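Local structure of SusD homolog (Bacteroides thetaiotaomicron VPI-5482, 3FDH) at residues S78-Y83 against G467-A472; F185-D190 against L195-G200; K270-N275 against V295-P300. The protein probably binds a glycan at the cell surface as a SusD/RagB-family lipoprotein that works with an outer-membrane transporter. All coordinates share one frame; numbering follows the deposited sequence.

Contact 1. Residues S78-Y83 against G467-A472; sequences SWNGIY and GNSDTA
The N-terminal turn of helix 468-473 docks against helix 76-95 through the indole of Trp79, which meets Gly467 with its face and Asp470 with its edge. With CG anti to the backbone N (chi1 168°), the indole reaches out from its helix towards the short one. CA of Gly467 lies 4.0 Å above the centroid of the five-membered ring of Trp79 and almost on the ring normal, a CH-pi contact. The backbone N of Gly467 lies over the same face, 3.7 Å from Trp79 CD2, and has no hydrogen-bonding partner in the model. A CB on Gly467 would come too close to Trp79 CD1, consistent with glycine here. This glycine is also the N-cap of helix 468-473, and its carbonyl oxygen accepts from both Asp470 N and Thr471 N. The ring edge is used differently: Trp79 NE1 donates in its own plane to the anti side of Asp470 OD2, at 2.5 Å, a modelled length so short that its exact value is doubtful, and the bond is bent (144° at the hydrogen). Ring and carboxylate planes stand 71° apart. One residue away on each segment, Asn80 ND2 donates to Ser469 OG at 3.2 Å, nearly straight and within the amide plane. Over the opposite face of the indole CE2 of Tyr83, from the same helix, lies towards the rim, while Phe127 packs edge-to-face with Trp79.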
ATOM      1  N   SER A  78       5.686  11.270  -8.432  1.00 31.34           N
ATOM      2  CA  SER A  78       4.561  10.627  -7.768  1.00 30.41           C
ATOM      3  C   SER A  78       3.512  11.646  -7.420  1.00 29.81           C
ATOM      4  O   SER A  78       2.332  11.448  -7.608  1.00 30.76           O
ATOM      5  CB  SER A  78       4.988   9.935  -6.493  1.00 31.59           C
ATOM      6  OG  SER A  78       5.826   8.854  -6.826  1.00 36.49           O
ATOM      7  N   TRP A  79       3.997  12.738  -6.853  1.00 29.90           N
ATOM      8  CA  TRP A  79       3.179  13.906  -6.489  1.00 29.53           C
ATOM      9  C   TRP A  79       2.369  14.416  -7.693  1.00 31.12           C
ATOM     10  O   TRP A  79       1.147  14.556  -7.674  1.00 31.60           O
ATOM     11  CB  TRP A  79       4.116  14.999  -5.952  1.00 30.32           C
ATOM     12  CG  TRP A  79       3.553  16.365  -5.775  1.00 28.78           C
ATOM     13  CD1 TRP A  79       3.563  17.359  -6.699  1.00 32.39           C
ATOM     14  CD2 TRP A  79       2.970  16.931  -4.581  1.00 32.53           C
ATOM     15  NE1 TRP A  79       3.006  18.504  -6.171  1.00 29.53           N
ATOM     16  CE2 TRP A  79       2.632  18.261  -4.875  1.00 30.55           C
ATOM     17  CE3 TRP A  79       2.707  16.442  -3.295  1.00 29.76           C
ATOM     18  CZ2 TRP A  79       2.024  19.105  -3.935  1.00 31.33           C
ATOM     19  CZ3 TRP A  79       2.102  17.286  -2.366  1.00 29.49           C
ATOM     20  CH2 TRP A  79       1.779  18.589  -2.687  1.00 28.88           C
ATOM     21  N   ASN A  80       3.079  14.731  -8.747  1.00 30.35           N
ATOM     22  CA  ASN A  80       2.411  15.207  -9.969  1.00 30.90           C
ATOM     23  C   ASN A  80       1.405  14.201 -10.501  1.00 30.57           C
ATOM     24  O   ASN A  80       0.317  14.544 -10.941  1.00 29.79           O
ATOM     25  CB  ASN A  80       3.434  15.523 -11.046  1.00 30.97           C
ATOM     26  CG  ASN A  80       4.216  16.772 -10.738  1.00 31.81           C
ATOM     27  OD1 ASN A  80       3.707  17.698 -10.094  1.00 34.77           O
ATOM     28  ND2 ASN A  80       5.453  16.822 -11.215  1.00 34.21           N
ATOM     29  N   GLY A  81       1.756  12.935 -10.385  1.00 30.99           N
ATOM     30  CA  GLY A  81       0.911  11.849 -10.905  1.00 31.85           C
ATOM     31  C   GLY A  81      -0.393  11.668 -10.141  1.00 31.27           C
ATOM     32  O   GLY A  81      -1.455  11.452 -10.725  1.00 28.93           O
ATOM     33  N   ILE A  82      -0.301  11.808  -8.830  1.00 29.63           N
ATOM     34  CA  ILE A  82      -1.456  11.683  -7.961  1.00 29.78           C
ATOM     35  C   ILE A  82      -2.431  12.842  -8.231  1.00 29.86           C
ATOM     36  O   ILE A  82      -3.624  12.635  -8.382  1.00 32.05           O
ATOM     37  CB  ILE A  82      -1.044  11.611  -6.486  1.00 30.53           C
ATOM     38  CG1 ILE A  82      -0.324  10.271  -6.223  1.00 32.99           C
ATOM     39  CG2 ILE A  82      -2.267  11.768  -5.588  1.00 30.39           C
ATOM     40  CD1 ILE A  82       0.590  10.321  -4.965  1.00 32.37           C
ATOM     41  N   TYR A  83      -1.897  14.050  -8.328  1.00 29.44           N
ATOM     42  CA  TYR A  83      -2.716  15.229  -8.627  1.00 28.69           C
ATOM     43  C   TYR A  83      -3.329  15.117 -10.020  1.00 29.48           C
ATOM     44  O   TYR A  83      -4.494  15.433 -10.231  1.00 29.33           O
ATOM     45  CB  TYR A  83      -1.951  16.535  -8.467  1.00 29.90           C
ATOM     46  CG  TYR A  83      -1.894  17.004  -7.030  1.00 32.91           C
ATOM     47  CD1 TYR A  83      -2.975  17.666  -6.469  1.00 35.28           C
ATOM     48  CD2 TYR A  83      -0.753  16.812  -6.251  1.00 32.84           C
ATOM     49  CE1 TYR A  83      -2.939  18.118  -5.171  1.00 34.79           C
ATOM     50  CE2 TYR A  83      -0.705  17.253  -4.924  1.00 33.29           C
ATOM     51  CZ  TYR A  83      -1.806  17.907  -4.391  1.00 29.03           C
ATOM     52  OH  TYR A  83      -1.820  18.366  -3.085  1.00 26.68           O
ATOM     53  N   GLY A 467       6.420  17.964  -3.541  1.00 28.86           N
ATOM     54  CA  GLY A 467       7.018  17.975  -4.873  1.00 29.47           C
ATOM     55  C   GLY A 467       7.544  19.328  -5.212  1.00 28.08           C
ATOM     56  O   GLY A 467       6.923  20.341  -4.923  1.00 30.14           O
ATOM     57  N   ASN A 468       8.707  19.347  -5.848  1.00 30.98           N
ATOM     58  CA  ASN A 468       9.368  20.617  -6.177  1.00 29.79           C
ATOM     59  C   ASN A 468       8.595  21.387  -7.227  1.00 29.90           C
ATOM     60  O   ASN A 468       8.793  22.587  -7.417  1.00 31.22           O
ATOM     61  CB  ASN A 468      10.851  20.452  -6.592  1.00 31.21           C
ATOM     62  CG  ASN A 468      11.036  19.665  -7.877  1.00 36.33           C
ATOM     63  OD1 ASN A 468      10.887  18.466  -7.897  1.00 36.38           O
ATOM     64  ND2 ASN A 468      11.404  20.348  -8.947  1.00 42.93           N
ATOM     65  N   SER A 469       7.702  20.695  -7.905  1.00 31.10           N
ATOM     66  CA  SER A 469       6.895  21.350  -8.909  1.00 32.34           C
ATOM     67  C   SER A 469       6.056  22.385  -8.225  1.00 32.38           C
ATOM     68  O   SER A 469       5.790  23.437  -8.771  1.00 32.44           O
ATOM     69  CB  SER A 469       6.004  20.381  -9.662  1.00 32.15           C
ATOM     70  OG  SER A 469       6.775  19.719 -10.657  1.00 39.61           O
ATOM     71  N   ASP A 470       5.673  22.074  -6.990  1.00 32.91           N
ATOM     72  CA  ASP A 470       4.801  22.959  -6.203  1.00 32.87           C
ATOM     73  C   ASP A 470       5.565  23.857  -5.243  1.00 33.03           C
ATOM     74  O   ASP A 470       5.099  24.942  -4.888  1.00 33.11           O
ATOM     75  CB  ASP A 470       3.679  22.155  -5.532  1.00 32.93           C
ATOM     76  CG  ASP A 470       2.540  21.912  -6.491  1.00 34.02           C
ATOM     77  OD1 ASP A 470       2.134  22.901  -7.117  1.00 46.33           O
ATOM     78  OD2 ASP A 470       2.063  20.781  -6.670  1.00 37.78           O
ATOM     79  N   THR A 471       6.768  23.442  -4.858  1.00 33.30           N
ATOM     80  CA  THR A 471       7.572  24.300  -3.974  1.00 33.89           C
ATOM     81  C   THR A 471       8.007  25.469  -4.851  1.00 37.45           C
ATOM     82  O   THR A 471       8.255  26.591  -4.375  1.00 39.37           O
ATOM     83  CB  THR A 471       8.799  23.606  -3.366  1.00 33.63           C
ATOM     84  OG1 THR A 471       9.687  23.212  -4.417  1.00 34.71           O
ATOM     85  CG2 THR A 471       8.398  22.363  -2.538  1.00 31.78           C
ATOM     86  N   ALA A 472       8.026  25.216  -6.159  1.00 38.05           N
ATOM     87  CA  ALA A 472       8.408  26.251  -7.131  1.00 38.90           C
ATOM     88  C   ALA A 472       7.239  27.188  -7.408  1.00 39.61           C
ATOM     89  O   ALA A 472       7.333  28.420  -7.298  1.00 40.53           O
ATOM     90  CB  ALA A 472       8.850  25.621  -8.436  1.00 38.96           C
TER

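Contact 2. Residues F185-D190 against L195-G200; sequences FLYAGD and LKFAYG
Apolar packing alone joins Leu186 and Tyr187 to Phe197, with no hydrogen bond passing between the two segments. Phe197 CG is anti to its own backbone N (chi1 178°), which carries the ring off helix 191-208 towards the preceding loop. There the methyl CD2 of Leu186 touches Phe197 CE2 at 3.5 Å, the two side chains crossing at about a right angle. Tyr187 comes in nearer the root of the phenylalanine: its CE2 is 3.9 Å from Phe197 CB, and its OH lies 3.7 Å from that same CB. Phe197 CB thus sits at the edge of the tyrosine ring, near its plane, and the two side chains cross at a slant.

The loop ends in a type I' beta turn from Tyr187 to Asp190, closed by Asp190 N to Tyr187 O at 3.1 Å, with Ala188 and Gly189 both at positive phi. Asp190 then serves as N-cap of helix 191-208, whose Phe197 faces back onto the loop that leads into it.

Polar bonds hold the loop from outside the pair. The hydroxyl of Tyr187 is hydrogen-bonded to the carbonyl oxygen of Asp236, and Asp184 OD1 receives the backbone N-H groups of Leu186 and Tyr187. Were Tyr187 replaced by an alanine, a gap would probably open beside Phe197 CB and the Asp236 carbonyl would lose this partner. The phenylalanine ring itself also packs on Val114, Met115 and Tyr118 of helix 106-127.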
ATOM      1  N   PHE A 185     -11.018  -1.523 -15.392  1.00 30.11           N
ATOM      2  CA  PHE A 185      -9.947  -2.504 -15.216  1.00 31.52           C
ATOM      3  C   PHE A 185      -9.906  -3.080 -13.800  1.00 32.34           C
ATOM      4  O   PHE A 185      -9.135  -3.989 -13.502  1.00 36.36           O
ATOM      5  CB  PHE A 185      -8.568  -1.912 -15.552  1.00 31.70           C
ATOM      6  CG  PHE A 185      -8.434  -1.451 -16.968  1.00 30.39           C
ATOM      7  CD1 PHE A 185      -8.828  -2.277 -18.010  1.00 31.05           C
ATOM      8  CD2 PHE A 185      -7.877  -0.214 -17.254  1.00 31.81           C
ATOM      9  CE1 PHE A 185      -8.696  -1.842 -19.316  1.00 31.21           C
ATOM     10  CE2 PHE A 185      -7.733   0.208 -18.540  1.00 31.72           C
ATOM     11  CZ  PHE A 185      -8.139  -0.595 -19.579  1.00 31.68           C
ATOM     12  N   LEU A 186     -10.761  -2.568 -12.933  1.00 32.39           N
ATOM     13  CA  LEU A 186     -10.786  -3.059 -11.573  1.00 31.57           C
ATOM     14  C   LEU A 186     -11.848  -4.138 -11.456  1.00 32.23           C
ATOM     15  O   LEU A 186     -11.554  -5.271 -11.077  1.00 33.79           O
ATOM     16  CB  LEU A 186     -11.038  -1.914 -10.603  1.00 32.32           C
ATOM     17  CG  LEU A 186     -10.345  -2.008  -9.273  1.00 36.08           C
ATOM     18  CD1 LEU A 186      -8.794  -2.050  -9.500  1.00 37.03           C
ATOM     19  CD2 LEU A 186     -10.767  -0.802  -8.436  1.00 32.72           C
ATOM     20  N   TYR A 187     -13.070  -3.816 -11.863  1.00 30.53           N
ATOM     21  CA  TYR A 187     -14.194  -4.725 -11.662  1.00 29.82           C
ATOM     22  C   TYR A 187     -15.087  -5.038 -12.876  1.00 30.07           C
ATOM     23  O   TYR A 187     -16.130  -5.669 -12.748  1.00 30.66           O
ATOM     24  CB  TYR A 187     -15.057  -4.229 -10.517  1.00 29.22           C
ATOM     25  CG  TYR A 187     -14.425  -4.311  -9.136  1.00 30.20           C
ATOM     26  CD1 TYR A 187     -14.042  -5.513  -8.581  1.00 22.56           C
ATOM     27  CD2 TYR A 187     -14.307  -3.189  -8.359  1.00 26.41           C
ATOM     28  CE1 TYR A 187     -13.552  -5.590  -7.298  1.00 24.84           C
ATOM     29  CE2 TYR A 187     -13.826  -3.250  -7.081  1.00 27.25           C
ATOM     30  CZ  TYR A 187     -13.414  -4.442  -6.560  1.00 26.84           C
ATOM     31  OH  TYR A 187     -12.946  -4.508  -5.277  1.00 28.27           O
ATOM     32  N   ALA A 188     -14.669  -4.615 -14.056  1.00 30.32           N
ATOM     33  CA  ALA A 188     -15.399  -4.971 -15.280  1.00 31.15           C
ATOM     34  C   ALA A 188     -16.862  -4.587 -15.227  1.00 30.80           C
ATOM     35  O   ALA A 188     -17.751  -5.307 -15.723  1.00 31.78           O
ATOM     36  CB  ALA A 188     -15.243  -6.465 -15.581  1.00 30.60           C
ATOM     37  N   GLY A 189     -17.095  -3.443 -14.602  1.00 30.19           N
ATOM     38  CA  GLY A 189     -18.426  -2.827 -14.543  1.00 30.70           C
ATOM     39  C   GLY A 189     -19.350  -3.272 -13.429  1.00 30.87           C
ATOM     40  O   GLY A 189     -20.495  -2.828 -13.342  1.00 30.12           O
ATOM     41  N   ASP A 190     -18.846  -4.158 -12.577  1.00 31.17           N
ATOM     42  CA  ASP A 190     -19.636  -4.645 -11.431  1.00 31.89           C
ATOM     43  C   ASP A 190     -19.734  -3.595 -10.309  1.00 31.02           C
ATOM     44  O   ASP A 190     -18.819  -3.478  -9.476  1.00 31.42           O
ATOM     45  CB  ASP A 190     -19.015  -5.924 -10.880  1.00 32.91           C
ATOM     46  CG  ASP A 190     -19.925  -6.622  -9.896  1.00 36.59           C
ATOM     47  OD1 ASP A 190     -20.757  -5.937  -9.269  1.00 32.42           O
ATOM     48  OD2 ASP A 190     -19.809  -7.850  -9.765  1.00 36.16           O
ATOM     49  N   LEU A 195     -18.999  -1.030  -4.711  1.00 28.93           N
ATOM     50  CA  LEU A 195     -19.683  -0.590  -3.497  1.00 30.05           C
ATOM     51  C   LEU A 195     -18.953  -1.221  -2.305  1.00 29.86           C
ATOM     52  O   LEU A 195     -18.678  -0.579  -1.289  1.00 29.79           O
ATOM     53  CB  LEU A 195     -21.178  -0.971  -3.562  1.00 30.45           C
ATOM     54  CG  LEU A 195     -22.122  -0.363  -2.534  1.00 37.69           C
ATOM     55  CD1 LEU A 195     -22.168   1.153  -2.663  1.00 39.31           C
ATOM     56  CD2 LEU A 195     -23.496  -0.956  -2.805  1.00 39.48           C
ATOM     57  N   LYS A 196     -18.595  -2.488  -2.464  1.00 30.01           N
ATOM     58  CA  LYS A 196     -17.827  -3.198  -1.407  1.00 29.48           C
ATOM     59  C   LYS A 196     -16.474  -2.539  -1.167  1.00 29.13           C
ATOM     60  O   LYS A 196     -16.005  -2.410  -0.033  1.00 30.68           O
ATOM     61  CB  LYS A 196     -17.626  -4.662  -1.753  1.00 30.38           C
ATOM     62  CG  LYS A 196     -18.852  -5.476  -1.632  1.00 29.91           C
ATOM     63  CD  LYS A 196     -18.571  -6.910  -1.969  1.00 32.47           C
ATOM     64  CE  LYS A 196     -19.772  -7.767  -1.732  1.00 35.60           C
ATOM     65  NZ  LYS A 196     -19.547  -9.118  -2.323  1.00 35.40           N
ATOM     66  N   PHE A 197     -15.853  -2.147  -2.268  1.00 27.55           N
ATOM     67  CA  PHE A 197     -14.552  -1.461  -2.262  1.00 27.75           C
ATOM     68  C   PHE A 197     -14.722  -0.123  -1.525  1.00 28.68           C
ATOM     69  O   PHE A 197     -13.932   0.234  -0.641  1.00 27.68           O
ATOM     70  CB  PHE A 197     -14.036  -1.300  -3.714  1.00 27.75           C
ATOM     71  CG  PHE A 197     -12.719  -0.574  -3.867  1.00 28.05           C
ATOM     72  CD1 PHE A 197     -11.729  -0.602  -2.873  1.00 26.80           C
ATOM     73  CD2 PHE A 197     -12.429   0.064  -5.073  1.00 28.02           C
ATOM     74  CE1 PHE A 197     -10.502   0.086  -3.051  1.00 21.67           C
ATOM     75  CE2 PHE A 197     -11.214   0.720  -5.266  1.00 29.60           C
ATOM     76  CZ  PHE A 197     -10.244   0.690  -4.266  1.00 26.10           C
ATOM     77  N   ALA A 198     -15.788   0.605  -1.836  1.00 30.50           N
ATOM     78  CA  ALA A 198     -16.014   1.916  -1.154  1.00 28.23           C
ATOM     79  C   ALA A 198     -16.128   1.736   0.376  1.00 27.79           C
ATOM     80  O   ALA A 198     -15.585   2.501   1.152  1.00 26.91           O
ATOM     81  CB  ALA A 198     -17.270   2.615  -1.698  1.00 27.47           C
ATOM     82  N   TYR A 199     -16.839   0.706   0.802  1.00 28.16           N
ATOM     83  CA  TYR A 199     -16.998   0.427   2.246  1.00 27.99           C
ATOM     84  C   TYR A 199     -15.705  -0.018   2.858  1.00 27.22           C
ATOM     85  O   TYR A 199     -15.426   0.246   4.018  1.00 30.19           O
ATOM     86  CB  TYR A 199     -18.087  -0.622   2.536  1.00 27.65           C
ATOM     87  CG  TYR A 199     -19.448   0.007   2.580  1.00 28.96           C
ATOM     88  CD1 TYR A 199     -19.804   0.869   3.619  1.00 29.52           C
ATOM     89  CD2 TYR A 199     -20.372  -0.235   1.584  1.00 31.46           C
ATOM     90  CE1 TYR A 199     -21.028   1.472   3.654  1.00 33.68           C
ATOM     91  CE2 TYR A 199     -21.634   0.354   1.622  1.00 31.98           C
ATOM     92  CZ  TYR A 199     -21.946   1.204   2.652  1.00 34.52           C
ATOM     93  OH  TYR A 199     -23.191   1.783   2.674  1.00 36.52           O
ATOM     94  N   GLY A 200     -14.909  -0.701   2.055  1.00 27.91           N
ATOM     95  CA  GLY A 200     -13.606  -1.198   2.513  1.00 27.52           C
ATOM     96  C   GLY A 200     -12.750  -0.024   2.786  1.00 26.38           C
ATOM     97  O   GLY A 200     -12.032   0.026   3.822  1.00 28.96           O
TER

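Contact 3. Residues K270-N275 against V295-P300; sequences KLLAYN and VAANDP
Leu272 carries the largest share of this surface contact, laying its branched end against Ala297 and Asn298. Its CG is anti to the carbonyl carbon (chi1 -73°), which turns CG towards the loop; chi2 (165°) then sets the two methyls. Leu272 CG meets Ala297 CB at 3.8 Å, a plain apolar touch. Both methyls touch Asn298: Leu272 CD1 rests on Asn298 CB at 3.6 Å, and Leu272 CD2 lies over the flat of the amide, 3.8 Å from Asn298 CG. The polar amide therefore offers the leucine a face.

Both partners of the leucine belong to a type I beta turn from Ala296 to Asp299, in which Ala297 and Asn298 are the two central residues; Asp299 N closes it on Ala296 O at 3.0 Å. The helical side has an ending of its own. Helix 265-274 stops in a Schellman motif, with Asn275 at positive phi, Asp276 N bonded to Leu271 O, and a weak bond of 3.2 Å from Asn275 N to Leu272 O. Ala297 is further tied by backbone bonding to Ala279 and rests its methyl on Phe283, a residue that Leu271 also touches.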
ATOM      1  N   LYS A 270      12.230 -11.707  11.681  1.00 30.87           N
ATOM      2  CA  LYS A 270      10.829 -11.910  12.113  1.00 29.18           C
ATOM      3  C   LYS A 270      10.303 -13.229  11.585  1.00 29.98           C
ATOM      4  O   LYS A 270       9.751 -14.067  12.304  1.00 30.66           O
ATOM      5  CB  LYS A 270       9.934 -10.785  11.612  1.00 27.47           C
ATOM      6  CG  LYS A 270      10.213  -9.404  12.219  1.00 30.19           C
ATOM      7  CD  LYS A 270       9.317  -8.336  11.638  1.00 29.45           C
ATOM      8  CE  LYS A 270       9.562  -6.927  12.263  1.00 30.48           C
ATOM      9  NZ  LYS A 270      10.886  -6.300  11.988  1.00 31.71           N
ATOM     10  N   LEU A 271      10.442 -13.402  10.283  1.00 28.91           N
ATOM     11  CA  LEU A 271       9.950 -14.635   9.645  1.00 28.67           C
ATOM     12  C   LEU A 271      10.533 -15.898  10.300  1.00 30.37           C
ATOM     13  O   LEU A 271       9.837 -16.928  10.500  1.00 29.89           O
ATOM     14  CB  LEU A 271      10.241 -14.628   8.114  1.00 29.23           C
ATOM     15  CG  LEU A 271       9.562 -13.524   7.299  1.00 29.66           C
ATOM     16  CD1 LEU A 271      10.108 -13.428   5.823  1.00 27.44           C
ATOM     17  CD2 LEU A 271       8.041 -13.739   7.324  1.00 27.59           C
ATOM     18  N   LEU A 272      11.816 -15.820  10.619  1.00 29.05           N
ATOM     19  CA  LEU A 272      12.543 -16.943  11.211  1.00 29.87           C
ATOM     20  C   LEU A 272      12.075 -17.177  12.620  1.00 30.15           C
ATOM     21  O   LEU A 272      11.959 -18.299  13.063  1.00 30.31           O
ATOM     22  CB  LEU A 272      14.079 -16.700  11.213  1.00 30.96           C
ATOM     23  CG  LEU A 272      14.816 -16.790   9.860  1.00 29.48           C
ATOM     24  CD1 LEU A 272      16.234 -16.161   9.968  1.00 30.25           C
ATOM     25  CD2 LEU A 272      14.855 -18.257   9.401  1.00 32.68           C
ATOM     26  N   ALA A 273      11.770 -16.099  13.310  1.00 30.58           N
ATOM     27  CA  ALA A 273      11.373 -16.199  14.709  1.00 30.93           C
ATOM     28  C   ALA A 273      10.044 -16.935  14.798  1.00 29.26           C
ATOM     29  O   ALA A 273       9.790 -17.667  15.720  1.00 29.50           O
ATOM     30  CB  ALA A 273      11.277 -14.843  15.349  1.00 30.49           C
ATOM     31  N   TYR A 274       9.200 -16.692  13.815  1.00 28.96           N
ATOM     32  CA  TYR A 274       7.872 -17.310  13.747  1.00 28.43           C
ATOM     33  C   TYR A 274       7.851 -18.639  13.035  1.00 29.33           C
ATOM     34  O   TYR A 274       6.894 -19.391  13.117  1.00 28.43           O
ATOM     35  CB  TYR A 274       6.930 -16.381  12.969  1.00 29.93           C
ATOM     36  CG  TYR A 274       6.326 -15.290  13.801  1.00 28.67           C
ATOM     37  CD1 TYR A 274       6.991 -14.090  14.016  1.00 32.41           C
ATOM     38  CD2 TYR A 274       5.079 -15.446  14.358  1.00 30.96           C
ATOM     39  CE1 TYR A 274       6.443 -13.121  14.776  1.00 31.55           C
ATOM     40  CE2 TYR A 274       4.518 -14.468  15.127  1.00 33.03           C
ATOM     41  CZ  TYR A 274       5.199 -13.304  15.325  1.00 33.60           C
ATOM     42  OH  TYR A 274       4.672 -12.326  16.109  1.00 34.42           O
ATOM     43  N   ASN A 275       8.923 -18.906  12.329  1.00 29.56           N
ATOM     44  CA  ASN A 275       8.965 -20.022  11.423  1.00 31.41           C
ATOM     45  C   ASN A 275       7.811 -19.853  10.443  1.00 29.92           C
ATOM     46  O   ASN A 275       7.108 -20.767  10.100  1.00 26.76           O
ATOM     47  CB  ASN A 275       8.875 -21.350  12.126  1.00 33.24           C
ATOM     48  CG  ASN A 275       9.192 -22.513  11.212  1.00 40.03           C
ATOM     49  OD1 ASN A 275       9.903 -22.365  10.219  1.00 45.40           O
ATOM     50  ND2 ASN A 275       8.673 -23.687  11.549  1.00 41.38           N
ATOM     51  N   VAL A 295      16.300 -20.162  -1.166  1.00 29.96           N
ATOM     52  CA  VAL A 295      16.897 -20.527   0.127  1.00 28.89           C
ATOM     53  C   VAL A 295      16.169 -19.952   1.342  1.00 29.75           C
ATOM     54  O   VAL A 295      15.358 -19.053   1.233  1.00 29.41           O
ATOM     55  CB  VAL A 295      18.406 -20.107   0.187  1.00 28.13           C
ATOM     56  CG1 VAL A 295      19.259 -20.810  -0.915  1.00 21.63           C
ATOM     57  CG2 VAL A 295      18.559 -18.593   0.085  1.00 26.25           C
ATOM     58  N   ALA A 296      16.436 -20.554   2.497  1.00 29.85           N
ATOM     59  CA  ALA A 296      15.861 -20.094   3.768  1.00 28.53           C
ATOM     60  C   ALA A 296      16.494 -18.769   4.138  1.00 28.31           C
ATOM     61  O   ALA A 296      17.612 -18.472   3.736  1.00 27.29           O
ATOM     62  CB  ALA A 296      16.060 -21.122   4.898  1.00 28.38           C
ATOM     63  N   ALA A 297      15.719 -17.984   4.865  1.00 27.38           N
ATOM     64  CA  ALA A 297      16.127 -16.658   5.316  1.00 27.42           C
ATOM     65  C   ALA A 297      17.437 -16.683   6.118  1.00 28.99           C
ATOM     66  O   ALA A 297      18.149 -15.689   6.151  1.00 29.78           O
ATOM     67  CB  ALA A 297      15.005 -15.971   6.119  1.00 27.42           C
ATOM     68  N   ASN A 298      17.765 -17.834   6.702  1.00 28.25           N
ATOM     69  CA  ASN A 298      18.979 -17.960   7.528  1.00 29.05           C
ATOM     70  C   ASN A 298      20.132 -18.696   6.859  1.00 30.31           C
ATOM     71  O   ASN A 298      21.149 -19.004   7.465  1.00 30.92           O
ATOM     72  CB  ASN A 298      18.663 -18.588   8.880  1.00 29.53           C
ATOM     73  CG  ASN A 298      18.159 -19.988   8.765  1.00 30.06           C
ATOM     74  OD1 ASN A 298      17.684 -20.402   7.720  1.00 32.78           O
ATOM     75  ND2 ASN A 298      18.188 -20.710   9.871  1.00 37.56           N
ATOM     76  N   ASP A 299      19.963 -18.941   5.582  1.00 30.18           N
ATOM     77  CA  ASP A 299      21.010 -19.538   4.776  1.00 29.06           C
ATOM     78  C   ASP A 299      21.998 -18.421   4.408  1.00 30.28           C
ATOM     79  O   ASP A 299      21.623 -17.410   3.807  1.00 30.69           O
ATOM     80  CB  ASP A 299      20.384 -20.148   3.520  1.00 28.89           C
ATOM     81  CG  ASP A 299      21.375 -20.884   2.661  1.00 33.17           C
ATOM     82  OD1 ASP A 299      22.548 -20.469   2.509  1.00 27.35           O
ATOM     83  OD2 ASP A 299      20.940 -21.882   2.077  1.00 26.90           O
ATOM     84  N   PRO A 300      23.280 -18.586   4.769  1.00 31.43           N
ATOM     85  CA  PRO A 300      24.182 -17.473   4.471  1.00 30.74           C
ATOM     86  C   PRO A 300      24.328 -17.184   2.995  1.00 30.11           C
ATOM     87  O   PRO A 300      24.747 -16.100   2.625  1.00 30.46           O
ATOM     88  CB  PRO A 300      25.524 -17.927   5.078  1.00 31.26           C
ATOM     89  CG  PRO A 300      25.397 -19.366   5.297  1.00 33.91           C
ATOM     90  CD  PRO A 300      23.941 -19.610   5.582  1.00 31.21           C
TER

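Overall arrangement
Along the chain, contact 1 brings together segments 384 positions apart at their nearest ends, and the other two fall within that span, contact 2 closing before contact 3 opens. None touches another. Contacts 1 and 2 have centres 28 Å apart, while the centre of contact 3 is about 40 Å from that of the first and about 37 Å from that of the second, across the centre of the chain from both. Contacts 1 and 2 nevertheless share a neighbour, helix 106-127, which receives Ile82 and Tyr83 from one and Phe197 from the other. Contact 3 instead borders helices 393-410 and 412-423. Together they illustrate how a largely helical SusD-like fold combines one distant closure with two local loop-to-helix packings.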